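Local atomic coordinates of enoyl-CoA hydratase (Mycobacterium avium, PDB entry 3OC7), a protein that probably catalyses the reversible addition of water to the double bond of 2-enoyl-CoA thioesters in fatty acid metabolism. Residues Y11-A22 against D49-V58; A121-C130 against I155-L163. All blocks are in the same frame, centred on the assembly; numbering follows the deposited sequence. Where two conformers were deposited one is given.

Contact 1. Residues Y11-A22 against D49-V58; sequences YAGPAATGGPVA and DASSDPAVRV
The phenol ring of Y11 presents an edge to the end of helix 37-52: A50 N lies at that edge, near the ring plane, and Y11 OH comes within 3.6 Å of A50 CA. The CB of D49 approaches the same ring obliquely. With CG anti to the backbone N (chi1 -176°), the ring of Y11 leaves its strand toward the helix and carries the hydroxyl to a water lying in the ring plane. The water sits 2.8 Å from Y11 OH and donates to D53 OD2, also at 2.8 Å. The other oxygen of D53, OD1, accepts A55 N from above the carboxylate plane at 3.0 Å, an Asx turn, so both oxygens of the carboxylate are engaged. The second flat group, the guanidinium of R57, carries P20 over one face, with P20 CG 3.6 Å from R57 NH2; the same nitrogen donates to G208 O, and W265 of a second subunit packs on R57.

The backbones join at P20 and A22. At P20, the centre of an inverse gamma turn, P20 O accepts R57 N at 2.9 Å, a straight bond (167° at the hydrogen) whose donor stands above the carbonyl plane. Two residues past P20, A22 N reaches V58 O in the carbonyl plane at 3.2 Å. V56 divides its branches, V56 CG2 lying 3.8 Å from P14 CG and V56 CG1 packing against A22, whose CB also meets A50 CB. V21 and V58 run alongside each other, CB of V21 against CG1 of V58.

The contact joins elements of one beta-alpha-beta unit, strand 21-26, helix 37-52 and strand 58-63, with helix 196-208 covering V21 and V58.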
ATOM      1  N   TYR A  11      28.275 -21.491  -3.535  1.00 15.38           N
ATOM      2  CA  TYR A  11      27.060 -22.330  -3.540  1.00 15.99           C
ATOM      3  C   TYR A  11      27.182 -23.451  -2.512  1.00 16.27           C
ATOM      4  O   TYR A  11      28.170 -24.199  -2.529  1.00 17.16           O
ATOM      5  CB  TYR A  11      26.839 -22.950  -4.933  1.00 16.23           C
ATOM      6  CG  TYR A  11      25.548 -23.770  -5.064  1.00 16.30           C
ATOM      7  CD1 TYR A  11      25.478 -25.105  -4.619  1.00 17.03           C
ATOM      8  CD2 TYR A  11      24.402 -23.220  -5.636  1.00 16.96           C
ATOM      9  CE1 TYR A  11      24.293 -25.851  -4.743  1.00 17.74           C
ATOM     10  CE2 TYR A  11      23.213 -23.954  -5.757  1.00 17.69           C
ATOM     11  CZ  TYR A  11      23.168 -25.270  -5.306  1.00 16.55           C
ATOM     12  OH  TYR A  11      21.993 -25.986  -5.419  1.00 17.57           O
ATOM     13  N   ALA A  12      26.190 -23.558  -1.630  1.00 16.23           N
ATOM     14  CA  ALA A  12      26.061 -24.674  -0.676  1.00 16.40           C
ATOM     15  C   ALA A  12      24.671 -25.323  -0.767  1.00 16.91           C
ATOM     16  O   ALA A  12      23.645 -24.662  -0.541  1.00 16.10           O
ATOM     17  CB  ALA A  12      26.358 -24.211   0.756  1.00 16.78           C
ATOM     18  N   GLY A  13      24.632 -26.606  -1.125  1.00 17.17           N
ATOM     19  CA  GLY A  13      23.378 -27.354  -1.303  1.00 17.76           C
ATOM     20  C   GLY A  13      22.969 -28.159  -0.073  1.00 18.62           C
ATOM     21  O   GLY A  13      23.636 -28.071   0.962  1.00 18.81           O
ATOM     22  N   PRO A  14      21.861 -28.935  -0.178  1.00 19.68           N
ATOM     23  CA  PRO A  14      21.281 -29.719   0.932  1.00 21.05           C
ATOM     24  C   PRO A  14      22.259 -30.581   1.749  1.00 22.55           C
ATOM     25  O   PRO A  14      22.138 -30.633   2.976  1.00 23.19           O
ATOM     26  CB  PRO A  14      20.208 -30.566   0.234  1.00 20.98           C
ATOM     27  CG  PRO A  14      19.737 -29.671  -0.873  1.00 20.22           C
ATOM     28  CD  PRO A  14      20.980 -28.956  -1.364  1.00 19.69           C
ATOM     29  N   ALA A  15      23.232 -31.206   1.090  1.00 24.15           N
ATOM     30  CA  ALA A  15      24.227 -32.046   1.783  1.00 24.95           C
ATOM     31  C   ALA A  15      25.161 -31.264   2.727  1.00 25.43           C
ATOM     32  O   ALA A  15      25.750 -31.846   3.652  1.00 26.30           O
ATOM     33  CB  ALA A  15      25.035 -32.866   0.775  1.00 25.22           C
ATOM     34  N   ALA A  16      25.278 -29.954   2.500  1.00 25.33           N
ATOM     35  CA  ALA A  16      26.084 -29.057   3.338  1.00 25.25           C
ATOM     36  C   ALA A  16      25.244 -28.210   4.300  1.00 25.12           C
ATOM     37  O   ALA A  16      25.710 -27.856   5.387  1.00 26.24           O
ATOM     38  CB  ALA A  16      26.962 -28.161   2.476  1.00 25.37           C
ATOM     39  N   THR A  17      24.023 -27.867   3.888  1.00 24.75           N
ATOM     40  CA  THR A  17      23.124 -27.070   4.726  1.00 24.18           C
ATOM     41  C   THR A  17      22.339 -27.897   5.754  1.00 24.48           C
ATOM     42  O   THR A  17      21.934 -27.367   6.791  1.00 25.60           O
ATOM     43  CB  THR A  17      22.117 -26.232   3.885  1.00 23.19           C
ATOM     44  OG1 THR A  17      21.257 -27.103   3.140  1.00 22.20           O
ATOM     45  CG2 THR A  17      22.843 -25.278   2.938  1.00 23.56           C
ATOM     46  N   GLY A  18      22.131 -29.181   5.467  1.00 24.76           N
ATOM     47  CA  GLY A  18      21.350 -30.071   6.342  1.00 24.88           C
ATOM     48  C   GLY A  18      19.842 -29.859   6.284  1.00 24.60           C
ATOM     49  O   GLY A  18      19.134 -30.136   7.256  1.00 25.23           O
ATOM     50  N   GLY A  19      19.351 -29.367   5.144  1.00 24.14           N
ATOM     51  CA  GLY A  19      17.918 -29.105   4.943  1.00 22.59           C
ATOM     52  C   GLY A  19      17.549 -28.923   3.474  1.00 21.53           C
ATOM     53  O   GLY A  19      18.430 -28.966   2.616  1.00 21.41           O
ATOM     54  N   PRO A  20      16.241 -28.714   3.171  1.00 20.54           N
ATOM     55  CA  PRO A  20      15.758 -28.514   1.788  1.00 19.39           C
ATOM     56  C   PRO A  20      16.019 -27.087   1.268  1.00 18.06           C
ATOM     57  O   PRO A  20      15.114 -26.428   0.721  1.00 17.17           O
ATOM     58  CB  PRO A  20      14.252 -28.795   1.897  1.00 19.89           C
ATOM     59  CG  PRO A  20      13.912 -28.425   3.295  1.00 20.05           C
ATOM     60  CD  PRO A  20      15.132 -28.697   4.147  1.00 20.50           C
ATOM     61  N   VAL A  21      17.276 -26.665   1.399  1.00 16.85           N
ATOM     62  CA  VAL A  21      17.715 -25.282   1.189  1.00 15.87           C
ATOM     63  C   VAL A  21      19.095 -25.174   0.496  1.00 14.99           C
ATOM     64  O   VAL A  21      20.035 -25.947   0.790  1.00 15.27           O
ATOM     65  CB  VAL A  21      17.674 -24.455   2.534  1.00 15.81           C
ATOM     66  CG1 VAL A  21      18.555 -25.089   3.626  1.00 18.08           C
ATOM     67  CG2 VAL A  21      18.031 -22.981   2.317  1.00 17.83           C
ATOM     68  N   ALA A  22      19.203 -24.228  -0.437  1.00 13.32           N
ATOM     69  CA  ALA A  22      20.489 -23.814  -1.020  1.00 13.50           C
ATOM     70  C   ALA A  22      20.872 -22.398  -0.563  1.00 13.26           C
ATOM     71  O   ALA A  22      20.021 -21.505  -0.569  1.00 13.78           O
ATOM     72  CB  ALA A  22      20.450 -23.903  -2.562  1.00 13.48           C
ATOM     73  N   ASP A  49      21.198 -23.659 -10.741  1.00 15.27           N
ATOM     74  CA  ASP A  49      21.613 -24.892 -10.047  1.00 15.85           C
ATOM     75  C   ASP A  49      20.647 -25.254  -8.906  1.00 15.43           C
ATOM     76  O   ASP A  49      20.292 -26.424  -8.734  1.00 15.94           O
ATOM     77  CB  ASP A  49      23.049 -24.771  -9.513  1.00 15.74           C
ATOM     78  CG  ASP A  49      24.117 -24.787 -10.618  1.00 17.26           C
ATOM     79  OD1 ASP A  49      23.836 -25.227 -11.763  1.00 19.04           O
ATOM     80  OD2 ASP A  49      25.260 -24.364 -10.317  1.00 18.17           O
ATOM     81  N   ALA A  50      20.216 -24.256  -8.128  1.00 14.67           N
ATOM     82  CA  ALA A  50      19.203 -24.485  -7.088  1.00 14.65           C
ATOM     83  C   ALA A  50      17.856 -24.995  -7.630  1.00 14.79           C
ATOM     84  O   ALA A  50      17.309 -25.966  -7.095  1.00 15.52           O
ATOM     85  CB  ALA A  50      18.994 -23.219  -6.247  1.00 14.01           C
ATOM     86  N   SER A  51      17.311 -24.353  -8.667  1.00 15.39           N
ATOM     87  CA  SER A  51      16.023 -24.774  -9.253  1.00 16.24           C
ATOM     88  C   SER A  51      16.047 -26.199  -9.844  1.00 17.51           C
ATOM     89  O   SER A  51      15.026 -26.904  -9.796  1.00 17.41           O
ATOM     90  CB  SER A  51      15.552 -23.753 -10.298  1.00 16.18           C
ATOM     91  OG  SER A  51      14.216 -24.026 -10.736  1.00 17.82           O
ATOM     92  N   SER A  52      17.208 -26.599 -10.376  1.00 18.38           N
ATOM     93  CA  SER A  52      17.401 -27.903 -11.026  0.70 19.60           C
ATOM     94  C   SER A  52      17.427 -29.088 -10.052  1.00 19.49           C
ATOM     95  O   SER A  52      17.229 -30.239 -10.459  1.00 20.58           O
ATOM     96  CB  SER A  52      18.689 -27.892 -11.856  0.70 19.84           C
ATOM     97  OG  SER A  52      18.592 -26.964 -12.919  0.70 21.01           O
ATOM     98  N   ASP A  53      17.695 -28.814  -8.772  1.00 19.72           N
ATOM     99  CA  ASP A  53      17.781 -29.867  -7.742  1.00 19.87           C
ATOM    100  C   ASP A  53      16.408 -30.077  -7.078  1.00 20.32           C
ATOM    101  O   ASP A  53      15.927 -29.179  -6.384  1.00 19.46           O
ATOM    102  CB  ASP A  53      18.840 -29.494  -6.688  1.00 19.92           C
ATOM    103  CG  ASP A  53      19.053 -30.582  -5.624  1.00 20.04           C
ATOM    104  OD1 ASP A  53      18.268 -31.558  -5.554  1.00 20.27           O
ATOM    105  OD2 ASP A  53      20.013 -30.448  -4.827  1.00 22.26           O
ATOM    106  N   PRO A  54      15.774 -31.260  -7.272  1.00 20.39           N
ATOM    107  CA  PRO A  54      14.431 -31.506  -6.704  1.00 20.61           C
ATOM    108  C   PRO A  54      14.357 -31.485  -5.166  1.00 19.83           C
ATOM    109  O   PRO A  54      13.266 -31.324  -4.616  1.00 20.55           O
ATOM    110  CB  PRO A  54      14.071 -32.912  -7.222  1.00 21.04           C
ATOM    111  CG  PRO A  54      15.021 -33.193  -8.324  1.00 21.70           C
ATOM    112  CD  PRO A  54      16.270 -32.420  -8.037  1.00 21.08           C
ATOM    113  N   ALA A  55      15.492 -31.658  -4.491  1.00 19.13           N
ATOM    114  CA  ALA A  55      15.562 -31.591  -3.020  1.00 17.81           C
ATOM    115  C   ALA A  55      15.528 -30.160  -2.415  1.00 17.07           C
ATOM    116  O   ALA A  55      15.364 -30.002  -1.201  1.00 17.34           O
ATOM    117  CB  ALA A  55      16.793 -32.358  -2.511  1.00 18.45           C
ATOM    118  N   VAL A  56      15.719 -29.141  -3.258  1.00 16.07           N
ATOM    119  CA  VAL A  56      15.682 -27.738  -2.818  1.00 14.93           C
ATOM    120  C   VAL A  56      14.262 -27.157  -2.917  1.00 14.60           C
ATOM    121  O   VAL A  56      13.628 -27.225  -3.994  1.00 15.42           O
ATOM    122  CB  VAL A  56      16.703 -26.871  -3.630  1.00 14.01           C
ATOM    123  CG1 VAL A  56      16.636 -25.382  -3.208  1.00 12.46           C
ATOM    124  CG2 VAL A  56      18.132 -27.396  -3.460  1.00 14.93           C
ATOM    125  N   ARG A  57      13.768 -26.600  -1.798  1.00 14.42           N
ATOM    126  CA  ARG A  57      12.459 -25.901  -1.756  1.00 13.85           C
ATOM    127  C   ARG A  57      12.520 -24.377  -1.435  1.00 12.89           C
ATOM    128  O   ARG A  57      11.509 -23.668  -1.567  1.00 13.70           O
ATOM    129  CB  ARG A  57      11.440 -26.658  -0.867  1.00 13.76           C
ATOM    130  CG  ARG A  57      11.013 -28.027  -1.466  1.00 15.11           C
ATOM    131  CD  ARG A  57       9.810 -28.695  -0.775  1.00 15.99           C
ATOM    132  NE  ARG A  57       9.992 -28.965   0.653  1.00 16.76           N
ATOM    133  CZ  ARG A  57      10.703 -29.976   1.161  1.00 18.82           C
ATOM    134  NH1 ARG A  57      11.336 -30.830   0.363  1.00 21.28           N
ATOM    135  NH2 ARG A  57      10.795 -30.121   2.477  1.00 21.49           N
ATOM    136  N   VAL A  58      13.710 -23.874  -1.078  1.00 12.76           N
ATOM    137  CA  VAL A  58      13.917 -22.463  -0.734  1.00 11.97           C
ATOM    138  C   VAL A  58      15.401 -22.080  -0.916  1.00 11.24           C
ATOM    139  O   VAL A  58      16.286 -22.954  -0.743  1.00 11.64           O
ATOM    140  CB  VAL A  58      13.400 -22.160   0.719  1.00 12.09           C
ATOM    141  CG1 VAL A  58      14.156 -22.979   1.768  1.00 14.41           C
ATOM    142  CG2 VAL A  58      13.458 -20.659   1.064  1.00 13.02           C
TER
HETATM  143  O   HOH W   1      22.180 -28.764  -5.044  1.00 19.75           O

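Contact 2. Residues A121-C130 against I155-L163; sequences AGGFGLVGAC and ISLTLLPKL
K162 reaches helix 123-129 with a chain extended beyond CG, and its NZ donates to G128 O at 2.8 Å, nearly along the C=O axis (171°). A weaker bond, 3.2 Å long, joins K162 NZ to C130 O, so one ammonium holds two carbonyls at the end of the helix. R166 of a second subunit shares this site, donating to C130 O and V127 O.

T158 faces the glycines of the helix. Its first torsion (chi1 62°) turns OG1 to the helix backbone, where it donates weakly to G125 O at 3.3 Å, while T158 CB lies 3.5 Å from G128 C. Lacking a side chain, G128 lets the threonine come this close. The buried carbonyl of T158 itself has no hydrogen-bond partner in the model. By contrast, I155 O accepts both T158 N and L159 N.

Toward the start of helix 123-129, I155 supplies apolar cover, its CD1 3.8 Å from F124 CB and its CG2 3.7 Å from G125 N. L159 CD2 approaches F124 O.

Because carbonyls at a helix C-terminus carry the negative end of the helix dipole, the charges of K162 and of R166 of a second subunit probably stabilise that end, at the subunit interface.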
ATOM      1  N   ALA A 121      22.641   2.045  -3.484  1.00 14.48           N
ATOM      2  CA  ALA A 121      22.458   2.012  -4.957  1.00 15.26           C
ATOM      3  C   ALA A 121      21.808   0.723  -5.489  1.00 14.97           C
ATOM      4  O   ALA A 121      20.755   0.329  -4.982  1.00 15.56           O
ATOM      5  CB  ALA A 121      23.787   2.337  -5.696  1.00 16.06           C
ATOM      6  N   GLY A 122      22.421   0.060  -6.475  1.00 15.41           N
ATOM      7  CA  GLY A 122      21.906  -1.186  -7.033  1.00 15.10           C
ATOM      8  C   GLY A 122      21.612  -2.284  -6.018  1.00 14.96           C
ATOM      9  O   GLY A 122      20.804  -3.169  -6.282  1.00 15.22           O
ATOM     10  N   GLY A 123      22.317  -2.271  -4.881  1.00 14.41           N
ATOM     11  CA  GLY A 123      22.007  -3.209  -3.789  1.00 14.08           C
ATOM     12  C   GLY A 123      20.541  -3.220  -3.354  1.00 12.76           C
ATOM     13  O   GLY A 123      20.006  -4.278  -3.009  1.00 12.13           O
ATOM     14  N   PHE A 124      19.883  -2.053  -3.394  1.00 12.67           N
ATOM     15  CA  PHE A 124      18.447  -1.922  -3.057  1.00 12.08           C
ATOM     16  C   PHE A 124      17.583  -2.794  -3.981  1.00 11.76           C
ATOM     17  O   PHE A 124      16.555  -3.342  -3.556  1.00 11.65           O
ATOM     18  CB  PHE A 124      17.970  -0.465  -3.182  1.00 12.62           C
ATOM     19  CG  PHE A 124      18.219   0.403  -1.968  1.00 12.69           C
ATOM     20  CD1 PHE A 124      19.399   1.142  -1.863  1.00 14.06           C
ATOM     21  CD2 PHE A 124      17.244   0.568  -0.985  1.00 13.98           C
ATOM     22  CE1 PHE A 124      19.615   1.989  -0.758  1.00 15.64           C
ATOM     23  CE2 PHE A 124      17.446   1.409   0.138  1.00 14.35           C
ATOM     24  CZ  PHE A 124      18.651   2.104   0.258  1.00 12.99           C
ATOM     25  N   GLY A 125      17.986  -2.905  -5.249  1.00 11.74           N
ATOM     26  CA  GLY A 125      17.231  -3.699  -6.235  1.00 11.46           C
ATOM     27  C   GLY A 125      17.220  -5.194  -5.929  1.00 11.12           C
ATOM     28  O   GLY A 125      16.188  -5.846  -6.122  1.00 11.57           O
ATOM     29  N   LEU A 126      18.349  -5.729  -5.440  1.00 11.40           N
ATOM     30  CA  LEU A 126      18.401  -7.120  -4.932  1.00 11.68           C
ATOM     31  C   LEU A 126      17.478  -7.344  -3.732  1.00 10.74           C
ATOM     32  O   LEU A 126      16.701  -8.324  -3.716  1.00 11.21           O
ATOM     33  CB  LEU A 126      19.837  -7.549  -4.560  1.00 12.33           C
ATOM     34  CG  LEU A 126      20.884  -7.673  -5.665  1.00 15.31           C
ATOM     35  CD1 LEU A 126      22.188  -8.282  -5.110  1.00 16.79           C
ATOM     36  CD2 LEU A 126      20.368  -8.464  -6.851  1.00 17.17           C
ATOM     37  N   VAL A 127      17.551  -6.437  -2.740  1.00  9.82           N
ATOM     38  CA  VAL A 127      16.672  -6.516  -1.557  1.00  9.85           C
ATOM     39  C   VAL A 127      15.184  -6.486  -1.985  1.00  9.57           C
ATOM     40  O   VAL A 127      14.367  -7.291  -1.492  1.00  9.71           O
ATOM     41  CB  VAL A 127      17.009  -5.376  -0.510  1.00  9.87           C
ATOM     42  CG1 VAL A 127      16.024  -5.390   0.670  1.00 10.84           C
ATOM     43  CG2 VAL A 127      18.487  -5.471  -0.007  1.00 12.18           C
ATOM     44  N   GLY A 128      14.824  -5.541  -2.862  1.00  8.52           N
ATOM     45  CA  GLY A 128      13.444  -5.454  -3.384  1.00  8.81           C
ATOM     46  C   GLY A 128      12.935  -6.685  -4.136  1.00  8.53           C
ATOM     47  O   GLY A 128      11.760  -7.078  -3.971  1.00  8.81           O
ATOM     48  N   ALA A 129      13.820  -7.344  -4.900  1.00  8.97           N
ATOM     49  CA  ALA A 129      13.437  -8.530  -5.713  1.00  8.75           C
ATOM     50  C   ALA A 129      13.145  -9.786  -4.876  1.00  8.97           C
ATOM     51  O   ALA A 129      12.330 -10.628  -5.287  1.00  8.96           O
ATOM     52  CB  ALA A 129      14.514  -8.837  -6.790  1.00  9.74           C
ATOM     53  N   CYS A 130      13.826  -9.937  -3.731  1.00  8.06           N
ATOM     54  CA  CYS A 130      13.599 -11.117  -2.852  1.00  8.24           C
ATOM     55  C   CYS A 130      12.134 -11.168  -2.328  1.00  8.43           C
ATOM     56  O   CYS A 130      11.511 -10.126  -2.079  1.00  8.54           O
ATOM     57  CB  CYS A 130      14.633 -11.157  -1.712  1.00  8.07           C
ATOM     58  SG  CYS A 130      16.361 -11.504  -2.254  1.00 10.16           S
ATOM     59  N   ILE A 155      16.052   0.558 -10.096  1.00 11.26           N
ATOM     60  CA  ILE A 155      15.644  -0.116  -8.849  1.00 10.97           C
ATOM     61  C   ILE A 155      14.161   0.132  -8.460  1.00 10.09           C
ATOM     62  O   ILE A 155      13.596  -0.615  -7.643  1.00  9.91           O
ATOM     63  CB  ILE A 155      16.608   0.155  -7.661  1.00 10.29           C
ATOM     64  CG1 ILE A 155      16.607   1.629  -7.250  1.00 12.46           C
ATOM     65  CG2 ILE A 155      18.042  -0.338  -7.970  1.00 12.39           C
ATOM     66  CD1 ILE A 155      17.568   1.949  -6.105  1.00 13.62           C
ATOM     67  N   SER A 156      13.547   1.163  -9.061  1.00  9.99           N
ATOM     68  CA  SER A 156      12.101   1.453  -8.910  1.00  9.31           C
ATOM     69  C   SER A 156      11.189   0.270  -9.308  1.00  9.75           C
ATOM     70  O   SER A 156      10.065   0.139  -8.790  1.00  9.10           O
ATOM     71  CB  SER A 156      11.689   2.740  -9.664  1.00  9.70           C
ATOM     72  OG  SER A 156      12.232   3.926  -9.075  1.00 10.19           O
ATOM     73  N   LEU A 157      11.680  -0.591 -10.208  1.00  9.47           N
ATOM     74  CA  LEU A 157      10.944  -1.792 -10.658  1.00  9.63           C
ATOM     75  C   LEU A 157      10.508  -2.740  -9.504  1.00  8.27           C
ATOM     76  O   LEU A 157       9.427  -3.340  -9.568  1.00 10.00           O
ATOM     77  CB  LEU A 157      11.758  -2.582 -11.708  1.00  9.72           C
ATOM     78  CG  LEU A 157      11.950  -1.935 -13.084  1.00 10.53           C
ATOM     79  CD1 LEU A 157      13.019  -2.691 -13.893  1.00 12.86           C
ATOM     80  CD2 LEU A 157      10.621  -1.827 -13.839  1.00 11.75           C
ATOM     81  N   THR A 158      11.364  -2.853  -8.475  1.00  8.59           N
ATOM     82  CA  THR A 158      11.040  -3.648  -7.260  1.00  9.14           C
ATOM     83  C   THR A 158      10.761  -2.819  -5.984  1.00  9.91           C
ATOM     84  O   THR A 158      10.078  -3.331  -5.081  1.00 10.53           O
ATOM     85  CB  THR A 158      12.111  -4.758  -6.958  1.00  8.40           C
ATOM     86  OG1 THR A 158      13.396  -4.166  -6.692  1.00  9.33           O
ATOM     87  CG2 THR A 158      12.188  -5.808  -8.103  1.00 10.09           C
ATOM     88  N   LEU A 159      11.256  -1.573  -5.897  1.00  9.91           N
ATOM     89  CA  LEU A 159      10.955  -0.700  -4.736  1.00 10.43           C
ATOM     90  C   LEU A 159       9.538  -0.110  -4.725  1.00 10.03           C
ATOM     91  O   LEU A 159       8.861  -0.101  -3.669  1.00 10.63           O
ATOM     92  CB  LEU A 159      11.984   0.443  -4.596  1.00 10.72           C
ATOM     93  CG  LEU A 159      13.439   0.075  -4.279  1.00 11.97           C
ATOM     94  CD1 LEU A 159      14.222   1.354  -4.010  1.00 13.68           C
ATOM     95  CD2 LEU A 159      13.546  -0.898  -3.108  1.00 13.59           C
ATOM     96  N   LEU A 160       9.068   0.391  -5.867  1.00  8.82           N
ATOM     97  CA  LEU A 160       7.750   1.065  -5.874  1.00  9.76           C
ATOM     98  C   LEU A 160       6.526   0.153  -5.597  1.00  9.77           C
ATOM     99  O   LEU A 160       5.561   0.627  -4.975  1.00 10.70           O
ATOM    100  CB  LEU A 160       7.557   1.976  -7.104  1.00 10.47           C
ATOM    101  CG  LEU A 160       8.556   3.142  -7.245  1.00 10.89           C
ATOM    102  CD1 LEU A 160       8.215   3.964  -8.493  1.00 15.66           C
ATOM    103  CD2 LEU A 160       8.640   4.045  -5.993  1.00 12.81           C
ATOM    104  N   PRO A 161       6.561  -1.136  -6.007  1.00  9.35           N
ATOM    105  CA  PRO A 161       5.458  -2.051  -5.593  1.00  9.68           C
ATOM    106  C   PRO A 161       5.438  -2.415  -4.087  1.00  9.53           C
ATOM    107  O   PRO A 161       4.404  -2.875  -3.602  1.00 11.89           O
ATOM    108  CB  PRO A 161       5.680  -3.318  -6.454  1.00  9.93           C
ATOM    109  CG  PRO A 161       6.619  -2.891  -7.528  1.00 11.90           C
ATOM    110  CD  PRO A 161       7.441  -1.749  -7.022  1.00  9.92           C
ATOM    111  N   LYS A 162       6.546  -2.218  -3.352  1.00  9.10           N
ATOM    112  CA  LYS A 162       6.665  -2.717  -1.956  1.00  9.30           C
ATOM    113  C   LYS A 162       6.764  -1.644  -0.831  1.00  8.61           C
ATOM    114  O   LYS A 162       6.362  -1.897   0.325  1.00  9.69           O
ATOM    115  CB  LYS A 162       7.802  -3.764  -1.864  1.00  8.92           C
ATOM    116  CG  LYS A 162       7.700  -4.890  -2.938  1.00 10.11           C
ATOM    117  CD  LYS A 162       8.653  -6.087  -2.690  1.00 10.03           C
ATOM    118  CE  LYS A 162       8.573  -7.077  -3.876  1.00  9.79           C
ATOM    119  NZ  LYS A 162       9.285  -8.377  -3.644  1.00 10.79           N
ATOM    120  N   LEU A 163       7.300  -0.462  -1.137  1.00  8.85           N
ATOM    121  CA  LEU A 163       7.425   0.639  -0.143  1.00  9.77           C
ATOM    122  C   LEU A 163       6.093   1.378  -0.023  1.00  9.88           C
ATOM    123  O   LEU A 163       5.381   1.531  -1.027  1.00 10.38           O
ATOM    124  CB  LEU A 163       8.474   1.660  -0.610  1.00 10.55           C
ATOM    125  CG  LEU A 163       9.953   1.305  -0.665  1.00 15.14           C
ATOM    126  CD1 LEU A 163      10.769   2.447  -1.268  1.00 16.99           C
ATOM    127  CD2 LEU A 163      10.427   1.026   0.719  1.00 16.61           C
TER

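The two contacts follow one another along the chain: contact 1 closes at residue 58, well before contact 2 opens at 121. Their centres are about 25 Å apart and their nearest atoms about 10 Å, so they do not touch. The centre of contact 1 lies at the periphery, about 21 Å from the centre of the chain, among strands 9-12, 21-26 and 58-63 of the six-stranded mixed sheet and helix 37-52. The centre of contact 2 is buried, about 6 Å from that of the chain, where helix 123-129 leads into strand 132-135 of the same sheet. Within one crotonase fold, contact 1 meets a second subunit through R57 alone, whereas contact 2 is bordered by both other subunits.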